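Local coordinates for protein listeriolysin O (Listeria monocytogenes, PDB 4CDB) that binds cholesterol-containing host membranes, changes conformation on a large scale and assembles into oligomeric pores that lyse the cell, at residues M1-S10 with D112-L120; I23-Y32 with L241-P252. All blocks are in the same frame, centred on the assembly; numbering follows the deposited sequence.

Contact 1 (M1-S10 with D112-L120); sequences MAPPASPPAS and DSLTLSIDL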
loop_
_atom_site.group_PDB
_atom_site.type_symbol
_atom_site.label_atom_id
_atom_site.label_comp_id
_atom_site.label_asym_id
_atom_site.label_seq_id
_atom_site.Cartn_x
_atom_site.Cartn_y
_atom_site.Cartn_z
ATOM N N MET A 1 -20.504 6.424 -17.925
ATOM C CA MET A 1 -21.919 6.434 -18.274
ATOM C C MET A 1 -22.796 6.879 -17.114
ATOM O O MET A 1 -22.425 6.753 -15.945
ATOM C CB MET A 1 -22.377 5.045 -18.729
ATOM C CG MET A 1 -21.984 4.668 -20.147
ATOM S SD MET A 1 -22.753 5.696 -21.411
ATOM C CE MET A 1 -21.340 6.640 -21.980
ATOM N N ALA A 2 -23.962 7.414 -17.458
ATOM C CA ALA A 2 -25.044 7.598 -16.507
ATOM C C ALA A 2 -25.945 6.381 -16.678
ATOM O O ALA A 2 -25.934 5.755 -17.740
ATOM C CB ALA A 2 -25.801 8.881 -16.812
ATOM N N PRO A 3 -26.716 6.023 -15.637
ATOM C CA PRO A 3 -27.568 4.832 -15.751
ATOM C C PRO A 3 -28.564 4.922 -16.909
ATOM O O PRO A 3 -29.146 5.985 -17.133
ATOM C CB PRO A 3 -28.305 4.794 -14.406
ATOM C CG PRO A 3 -28.169 6.177 -13.839
ATOM C CD PRO A 3 -26.841 6.667 -14.319
ATOM N N PRO A 4 -28.748 3.814 -17.646
ATOM C CA PRO A 4 -29.687 3.758 -18.772
ATOM C C PRO A 4 -31.139 3.821 -18.308
ATOM O O PRO A 4 -31.410 3.736 -17.110
ATOM C CB PRO A 4 -29.403 2.388 -19.390
ATOM C CG PRO A 4 -28.880 1.570 -18.262
ATOM C CD PRO A 4 -28.067 2.525 -17.433
ATOM N N ALA A 5 -32.061 3.970 -19.252
ATOM C CA ALA A 5 -33.480 4.035 -18.922
ATOM C C ALA A 5 -34.039 2.649 -18.608
ATOM O O ALA A 5 -33.579 1.645 -19.155
ATOM C CB ALA A 5 -34.262 4.679 -20.058
ATOM N N SER A 6 -35.028 2.598 -17.721
ATOM C CA SER A 6 -35.667 1.338 -17.356
ATOM C C SER A 6 -36.462 0.760 -18.525
ATOM O O SER A 6 -37.053 1.506 -19.308
ATOM C CB SER A 6 -36.587 1.533 -16.147
ATOM O OG SER A 6 -35.861 2.004 -15.023
ATOM N N PRO A 7 -36.472 -0.576 -18.648
ATOM C CA PRO A 7 -37.258 -1.264 -19.678
ATOM C C PRO A 7 -38.749 -1.058 -19.435
ATOM O O PRO A 7 -39.123 -0.667 -18.328
ATOM C CB PRO A 7 -36.904 -2.742 -19.463
ATOM C CG PRO A 7 -35.622 -2.734 -18.703
ATOM C CD PRO A 7 -35.675 -1.515 -17.841
ATOM N N PRO A 8 -39.592 -1.314 -20.451
ATOM C CA PRO A 8 -41.038 -1.197 -20.243
ATOM C C PRO A 8 -41.527 -2.181 -19.187
ATOM O O PRO A 8 -40.966 -3.269 -19.054
ATOM C CB PRO A 8 -41.622 -1.556 -21.614
ATOM C CG PRO A 8 -40.549 -2.334 -22.304
ATOM C CD PRO A 8 -39.265 -1.734 -21.825
ATOM N N ALA A 9 -42.556 -1.794 -18.441
ATOM C CA ALA A 9 -43.092 -2.639 -17.380
ATOM C C ALA A 9 -43.726 -3.918 -17.930
ATOM O O ALA A 9 -44.429 -3.892 -18.941
ATOM C CB ALA A 9 -44.097 -1.860 -16.537
ATOM N N SER A 10 -43.465 -5.038 -17.260
ATOM C CA SER A 10 -44.031 -6.325 -17.654
ATOM C C SER A 10 -45.506 -6.408 -17.266
ATOM O O SER A 10 -45.905 -5.874 -16.229
ATOM C CB SER A 10 -43.254 -7.470 -17.001
ATOM O OG SER A 10 -41.881 -7.406 -17.338
ATOM N N ASP A 112 -37.159 -9.754 -12.864
ATOM C CA ASP A 112 -37.847 -9.155 -13.999
ATOM C C ASP A 112 -36.792 -8.692 -15.002
ATOM O O ASP A 112 -35.734 -9.308 -15.124
ATOM C CB ASP A 112 -38.728 -7.989 -13.545
ATOM C CG ASP A 112 -39.896 -7.726 -14.490
ATOM O OD1 ASP A 112 -39.798 -8.067 -15.688
ATOM O OD2 ASP A 112 -40.913 -7.166 -14.028
ATOM N N SER A 113 -37.071 -7.602 -15.711
ATOM C CA SER A 113 -36.152 -7.107 -16.731
ATOM C C SER A 113 -35.298 -5.942 -16.239
ATOM O O SER A 113 -35.665 -5.247 -15.289
ATOM C CB SER A 113 -36.920 -6.690 -17.987
ATOM O OG SER A 113 -37.804 -5.620 -17.702
ATOM N N LEU A 114 -34.155 -5.745 -16.888
ATOM C CA LEU A 114 -33.309 -4.579 -16.645
ATOM C C LEU A 114 -32.585 -4.154 -17.920
ATOM O O LEU A 114 -32.497 -4.924 -18.879
ATOM C CB LEU A 114 -32.309 -4.835 -15.506
ATOM C CG LEU A 114 -31.416 -6.081 -15.492
ATOM C CD1 LEU A 114 -30.319 -6.041 -16.552
ATOM C CD2 LEU A 114 -30.802 -6.255 -14.112
ATOM N N THR A 115 -32.070 -2.928 -17.929
ATOM C CA THR A 115 -31.293 -2.450 -19.065
ATOM C C THR A 115 -29.827 -2.315 -18.679
ATOM O O THR A 115 -29.494 -1.645 -17.699
ATOM C CB THR A 115 -31.805 -1.092 -19.589
ATOM O OG1 THR A 115 -33.174 -1.215 -19.988
ATOM C CG2 THR A 115 -30.979 -0.633 -20.785
ATOM N N LEU A 116 -28.959 -2.963 -19.449
ATOM C CA LEU A 116 -27.518 -2.842 -19.253
ATOM C C LEU A 116 -26.941 -1.817 -20.221
ATOM O O LEU A 116 -27.401 -1.693 -21.357
ATOM C CB LEU A 116 -26.828 -4.190 -19.460
ATOM C CG LEU A 116 -27.128 -5.266 -18.419
ATOM C CD1 LEU A 116 -26.406 -6.557 -18.770
ATOM C CD2 LEU A 116 -26.743 -4.789 -17.023
ATOM N N SER A 117 -25.935 -1.082 -19.761
ATOM C CA SER A 117 -25.264 -0.092 -20.591
ATOM C C SER A 117 -23.750 -0.163 -20.408
ATOM O O SER A 117 -23.264 -0.388 -19.296
ATOM C CB SER A 117 -25.774 1.312 -20.268
ATOM O OG SER A 117 -25.018 2.298 -20.943
ATOM N N ILE A 118 -23.011 0.024 -21.499
ATOM C CA ILE A 118 -21.554 -0.066 -21.468
ATOM C C ILE A 118 -20.932 1.277 -21.850
ATOM O O ILE A 118 -21.512 2.033 -22.634
ATOM C CB ILE A 118 -21.045 -1.199 -22.396
ATOM C CG1 ILE A 118 -19.605 -1.590 -22.051
ATOM C CG2 ILE A 118 -21.181 -0.811 -23.871
ATOM C CD1 ILE A 118 -19.166 -2.898 -22.681
ATOM N N ASP A 119 -19.757 1.576 -21.298
ATOM C CA ASP A 119 -19.136 2.883 -21.504
ATOM C C ASP A 119 -17.991 2.893 -22.523
ATOM O O ASP A 119 -17.161 3.805 -22.519
ATOM C CB ASP A 119 -18.651 3.456 -20.170
ATOM C CG ASP A 119 -17.518 2.648 -19.563
ATOM O OD1 ASP A 119 -17.325 1.486 -19.976
ATOM O OD2 ASP A 119 -16.824 3.175 -18.669
ATOM N N LEU A 120 -17.943 1.885 -23.389
ATOM C CA LEU A 120 -16.908 1.827 -24.420
ATOM C C LEU A 120 -17.065 2.999 -25.389
ATOM O O LEU A 120 -18.186 3.387 -25.722
ATOM C CB LEU A 120 -16.943 0.485 -25.159
ATOM C CG LEU A 120 -16.293 -0.695 -24.429
ATOM C CD1 LEU A 120 -16.568 -2.005 -25.150
ATOM C CD2 LEU A 120 -14.797 -0.467 -24.293
#
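P7 settles its pyrrolidine ring over the backbone between S113 and T115. Its CB lies 3.5 Å from S113 OG. Further round the ring, CG approaches T115 OG1 at 3.2 Å and rests over the carbonyl carbon of L114, while CD closes on the same T115 OG1 at 3.3 Å. The proline and threonine side chains lie alongside one another, pointing opposite ways. T115 OG1 also comes within 3.0 Å of A5 O. With chi1 at -59°, T115 turns OG1 to the P7 side and CG2, opposite the backbone N, to P4 CB at 3.7 Å; P4 CG meets S117 CB and T115 O.

At one end S10 OG donates to D112 OD1 (2.7 Å), which accepts on its syn lone pair, the side facing OD2. At the other, the poorly ordered M1 crosses D119, M1 CG lying 3.5 Å from D119 CB, while the aspartate's carboxylate turns off to N219. M1, P4, P7 and S10 face the strand at every third residue. This threefold rhythm, together with the backbone angles, marks 1-10 as a left-handed polyproline II helix, formed by the proline-rich PEST-like sequence of the toxin.

It runs nearly antiparallel to 112-120 and covers one face of strand 114-118, which lies between strands 129-132 and 207-222. N223 bonds S6 OG, and R230 grips both P7 O and S113 OG. From the other face of the strand L116 and I118 pack on helix 137-152, so the sheet separates that helix from the polyproline segment.

Contact 2 (I23-Y32 with L241-P252); sequences IDKYIQGLDY and LQALGVNAENPP. With NA (sodium ion), chain P.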
loop_
_atom_site.group_PDB
_atom_site.type_symbol
_atom_site.label_atom_id
_atom_site.label_comp_id
_atom_site.label_asym_id
_atom_site.label_seq_id
_atom_site.Cartn_x
_atom_site.Cartn_y
_atom_site.Cartn_z
ATOM N N ILE A 23 -44.542 -5.060 -1.946
ATOM C CA ILE A 23 -43.083 -5.091 -1.905
ATOM C C ILE A 23 -42.516 -3.678 -1.801
ATOM O O ILE A 23 -41.626 -3.418 -0.989
ATOM C CB ILE A 23 -42.485 -5.829 -3.125
ATOM C CG1 ILE A 23 -42.800 -7.321 -3.045
ATOM C CG2 ILE A 23 -40.979 -5.631 -3.191
ATOM C CD1 ILE A 23 -42.437 -8.099 -4.298
ATOM N N ASP A 24 -43.045 -2.767 -2.614
ATOM C CA ASP A 24 -42.619 -1.369 -2.580
ATOM C C ASP A 24 -42.719 -0.780 -1.177
ATOM O O ASP A 24 -41.755 -0.213 -0.668
ATOM C CB ASP A 24 -43.444 -0.519 -3.551
ATOM C CG ASP A 24 -43.094 -0.780 -5.001
ATOM O OD1 ASP A 24 -41.951 -1.204 -5.273
ATOM O OD2 ASP A 24 -43.960 -0.553 -5.871
ATOM N N LYS A 25 -43.884 -0.927 -0.556
ATOM C CA LYS A 25 -44.129 -0.356 0.768
ATOM C C LYS A 25 -43.294 -1.017 1.861
ATOM O O LYS A 25 -42.904 -0.365 2.828
ATOM C CB LYS A 25 -45.619 -0.434 1.120
ATOM C CG LYS A 25 -46.523 0.218 0.088
ATOM C CD LYS A 25 -46.076 1.641 -0.202
ATOM C CE LYS A 25 -46.816 2.227 -1.391
ATOM N NZ LYS A 25 -48.281 2.285 -1.151
ATOM N N TYR A 26 -43.022 -2.309 1.709
ATOM C CA TYR A 26 -42.194 -3.023 2.678
ATOM C C TYR A 26 -40.750 -2.525 2.645
ATOM O O TYR A 26 -40.153 -2.258 3.688
ATOM C CB TYR A 26 -42.241 -4.537 2.443
ATOM C CG TYR A 26 -41.285 -5.313 3.323
ATOM C CD1 TYR A 26 -41.550 -5.500 4.674
ATOM C CD2 TYR A 26 -40.116 -5.855 2.805
ATOM C CE1 TYR A 26 -40.676 -6.205 5.484
ATOM C CE2 TYR A 26 -39.238 -6.562 3.605
ATOM C CZ TYR A 26 -39.523 -6.734 4.944
ATOM O OH TYR A 26 -38.650 -7.436 5.742
ATOM N N ILE A 27 -40.194 -2.400 1.446
ATOM C CA ILE A 27 -38.816 -1.948 1.300
ATOM C C ILE A 27 -38.677 -0.474 1.680
ATOM O O ILE A 27 -37.726 -0.086 2.357
ATOM C CB ILE A 27 -38.283 -2.202 -0.127
ATOM C CG1 ILE A 27 -38.270 -3.702 -0.424
ATOM C CG2 ILE A 27 -36.885 -1.623 -0.298
ATOM C CD1 ILE A 27 -37.736 -4.058 -1.799
ATOM N N GLN A 28 -39.642 0.340 1.258
ATOM C CA GLN A 28 -39.651 1.759 1.598
ATOM C C GLN A 28 -39.865 1.986 3.095
ATOM O O GLN A 28 -39.571 3.061 3.612
ATOM C CB GLN A 28 -40.716 2.510 0.789
ATOM C CG GLN A 28 -40.398 2.634 -0.697
ATOM C CD GLN A 28 -41.557 3.192 -1.508
ATOM O OE1 GLN A 28 -42.620 3.500 -0.969
ATOM N NE2 GLN A 28 -41.353 3.323 -2.814
ATOM N N GLY A 29 -40.379 0.973 3.783
ATOM C CA GLY A 29 -40.617 1.069 5.212
ATOM C C GLY A 29 -39.411 0.678 6.047
ATOM O O GLY A 29 -39.413 0.832 7.269
ATOM N N LEU A 30 -38.376 0.169 5.387
ATOM C CA LEU A 30 -37.171 -0.273 6.080
ATOM C C LEU A 30 -36.364 0.914 6.597
ATOM O O LEU A 30 -35.821 1.696 5.816
ATOM C CB LEU A 30 -36.308 -1.143 5.162
ATOM C CG LEU A 30 -36.957 -2.433 4.655
ATOM C CD1 LEU A 30 -35.991 -3.213 3.782
ATOM C CD2 LEU A 30 -37.427 -3.285 5.820
ATOM N N ASP A 31 -36.294 1.044 7.919
ATOM C CA ASP A 31 -35.540 2.121 8.548
ATOM C C ASP A 31 -34.119 1.696 8.910
ATOM O O ASP A 31 -33.916 0.765 9.690
ATOM C CB ASP A 31 -36.268 2.635 9.792
ATOM C CG ASP A 31 -37.470 3.493 9.450
ATOM O OD1 ASP A 31 -37.266 4.663 9.063
ATOM O OD2 ASP A 31 -38.615 3.004 9.570
ATOM N N TYR A 32 -33.140 2.385 8.335
ATOM C CA TYR A 32 -31.739 2.145 8.653
ATOM C C TYR A 32 -30.908 3.357 8.265
ATOM O O TYR A 32 -31.313 4.147 7.411
ATOM C CB TYR A 32 -31.218 0.894 7.933
ATOM C CG TYR A 32 -31.351 0.937 6.424
ATOM C CD1 TYR A 32 -32.494 0.459 5.795
ATOM C CD2 TYR A 32 -30.330 1.445 5.629
ATOM C CE1 TYR A 32 -32.620 0.493 4.416
ATOM C CE2 TYR A 32 -30.448 1.483 4.249
ATOM C CZ TYR A 32 -31.594 1.006 3.648
ATOM O OH TYR A 32 -31.716 1.042 2.277
ATOM N N LEU A 241 -39.681 -12.430 0.639
ATOM C CA LEU A 241 -38.522 -11.598 0.944
ATOM C C LEU A 241 -38.211 -11.598 2.437
ATOM O O LEU A 241 -37.047 -11.628 2.832
ATOM C CB LEU A 241 -38.737 -10.166 0.451
ATOM C CG LEU A 241 -38.846 -9.989 -1.064
ATOM C CD1 LEU A 241 -38.970 -8.516 -1.425
ATOM C CD2 LEU A 241 -37.655 -10.625 -1.767
ATOM N N GLN A 242 -39.255 -11.565 3.261
ATOM C CA GLN A 242 -39.079 -11.605 4.711
ATOM C C GLN A 242 -38.454 -12.920 5.155
ATOM O O GLN A 242 -37.559 -12.936 5.996
ATOM C CB GLN A 242 -40.410 -11.400 5.440
ATOM C CG GLN A 242 -40.987 -10.005 5.321
ATOM C CD GLN A 242 -42.084 -9.743 6.335
ATOM O OE1 GLN A 242 -42.105 -10.338 7.414
ATOM N NE2 GLN A 242 -43.003 -8.849 5.993
ATOM N N ALA A 243 -38.938 -14.021 4.587
ATOM C CA ALA A 243 -38.436 -15.347 4.930
ATOM C C ALA A 243 -36.965 -15.519 4.565
ATOM O O ALA A 243 -36.241 -16.281 5.205
ATOM C CB ALA A 243 -39.274 -16.417 4.253
ATOM N N LEU A 244 -36.532 -14.811 3.529
ATOM C CA LEU A 244 -35.154 -14.899 3.063
ATOM C C LEU A 244 -34.208 -14.041 3.894
ATOM O O LEU A 244 -32.991 -14.116 3.733
ATOM C CB LEU A 244 -35.057 -14.503 1.589
ATOM C CG LEU A 244 -35.731 -15.466 0.614
ATOM C CD1 LEU A 244 -35.619 -14.952 -0.806
ATOM C CD2 LEU A 244 -35.115 -16.848 0.736
ATOM N N GLY A 245 -34.765 -13.223 4.780
ATOM C CA GLY A 245 -33.946 -12.418 5.666
ATOM C C GLY A 245 -33.751 -10.987 5.203
ATOM O O GLY A 245 -32.861 -10.288 5.693
ATOM N N VAL A 246 -34.578 -10.546 4.260
ATOM C CA VAL A 246 -34.525 -9.169 3.781
ATOM C C VAL A 246 -35.275 -8.263 4.749
ATOM O O VAL A 246 -36.503 -8.298 4.819
ATOM C CB VAL A 246 -35.149 -9.026 2.378
ATOM C CG1 VAL A 246 -35.073 -7.578 1.909
ATOM C CG2 VAL A 246 -34.455 -9.946 1.388
ATOM N N ASN A 247 -34.532 -7.448 5.492
ATOM C CA ASN A 247 -35.121 -6.602 6.523
ATOM C C ASN A 247 -34.281 -5.365 6.830
ATOM O O ASN A 247 -33.333 -5.057 6.110
ATOM C CB ASN A 247 -35.357 -7.422 7.792
ATOM C CG ASN A 247 -34.136 -8.233 8.198
ATOM O OD1 ASN A 247 -33.010 -7.735 8.174
ATOM N ND2 ASN A 247 -34.355 -9.492 8.557
ATOM N N ALA A 248 -34.624 -4.667 7.908
ATOM C CA ALA A 248 -33.929 -3.436 8.277
ATOM C C ALA A 248 -32.471 -3.693 8.646
ATOM O O ALA A 248 -31.614 -2.827 8.469
ATOM C CB ALA A 248 -34.654 -2.733 9.420
ATOM N N GLU A 249 -32.200 -4.890 9.153
ATOM C CA GLU A 249 -30.854 -5.268 9.561
ATOM C C GLU A 249 -30.052 -5.761 8.363
ATOM O O GLU A 249 -28.826 -5.663 8.342
ATOM C CB GLU A 249 -30.900 -6.350 10.641
ATOM C CG GLU A 249 -31.825 -6.036 11.810
ATOM C CD GLU A 249 -33.272 -6.417 11.538
ATOM O OE1 GLU A 249 -33.595 -7.620 11.616
ATOM O OE2 GLU A 249 -34.084 -5.514 11.247
ATOM N N ASN A 250 -30.754 -6.297 7.369
ATOM C CA ASN A 250 -30.121 -6.756 6.138
ATOM C C ASN A 250 -30.810 -6.166 4.911
ATOM O O ASN A 250 -31.517 -6.873 4.190
ATOM C CB ASN A 250 -30.130 -8.285 6.062
ATOM C CG ASN A 250 -29.457 -8.936 7.259
ATOM O OD1 ASN A 250 -28.255 -9.198 7.244
ATOM N ND2 ASN A 250 -30.235 -9.205 8.300
ATOM N N PRO A 251 -30.609 -4.859 4.674
ATOM C CA PRO A 251 -31.315 -4.144 3.606
ATOM C C PRO A 251 -30.950 -4.671 2.227
ATOM O O PRO A 251 -29.787 -5.004 1.991
ATOM C CB PRO A 251 -30.818 -2.701 3.756
ATOM C CG PRO A 251 -30.251 -2.617 5.139
ATOM C CD PRO A 251 -29.699 -3.976 5.421
ATOM N N PRO A 252 -31.936 -4.747 1.321
ATOM C CA PRO A 252 -31.682 -5.226 -0.039
ATOM C C PRO A 252 -30.909 -4.193 -0.856
ATOM O O PRO A 252 -31.150 -2.990 -0.730
ATOM C CB PRO A 252 -33.091 -5.415 -0.607
ATOM C CG PRO A 252 -33.924 -4.427 0.132
ATOM C CD PRO A 252 -33.349 -4.382 1.525
HETATM NA NA NA P . -31.253 3.330 1.478
HETATM O O HOH W 1 -32.627 -1.000 0.463
#
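Y26 and V246 make the one direct hydrogen bond between the segments: the phenol OH donates to V246 O over a very short 2.5 Å, with the carbonyl oxygen at the ring edge and in its plane. With CG anti to the backbone N (chi1 174°), the ring stretches away from helix 14-28 to get there. Q242 crosses it obliquely, NE2 3.6 Å from CE1 and the amide plane turned only 14° from the ring, while L30 CD2 lies above one face, off centre towards the rim.

Aliphatic contacts extend the interface. I23 CG2 meets L241 CD1 at 3.9 Å, the two side chains nearly perpendicular; L30 CD1 approaches P252 CD at 3.7 Å, and I27 CG2 touches the same proline through CG.

Y32 supplies the CH-pi contact: P251 CG sits 3.8 Å above the ring centre, only 7° off the normal. Beyond it the phenol oxygen is held twice, by the sodium ion at 2.5 Å and by a water that donates to Y32 OH and to P252 O, bridging the segments. D356 also binds this sodium.

Turns within 241-252 shape the partner surface. G245, at positive phi, ends helix 238-243 in a Schellman motif; N247 OD1 then accepts from N250 N, an Asx motif, and from N250 ND2 in the carbonyl plane at 3.1 Å. Segment 241-252 is a helix-to-strand connection leading into strand 252-260, docked against the C-terminal end of helix 14-28 beside a sodium site.

How the contacts relate
Both contacts lie towards the same end of the elongated chain, each partly buried, with centres about 24 Å apart and no direct touch. Neither is pure core: buried residues mix with exposed ones in each. The polyproline segment of contact 1 leads into helix 14-28, whose end serves contact 2, and strand 207-222 flanks 112-120. Residues following that strand reach both: N223 and R230 bind contact 1, whereas R227 and S229 hold D24 on the helix of contact 2. Chemically, contact 1 lays proline rings on a sheet face rich in small hydroxyl side chains; contact 2 joins tyrosines and aliphatic groups to a structured turn, adding a metal and a bridging water.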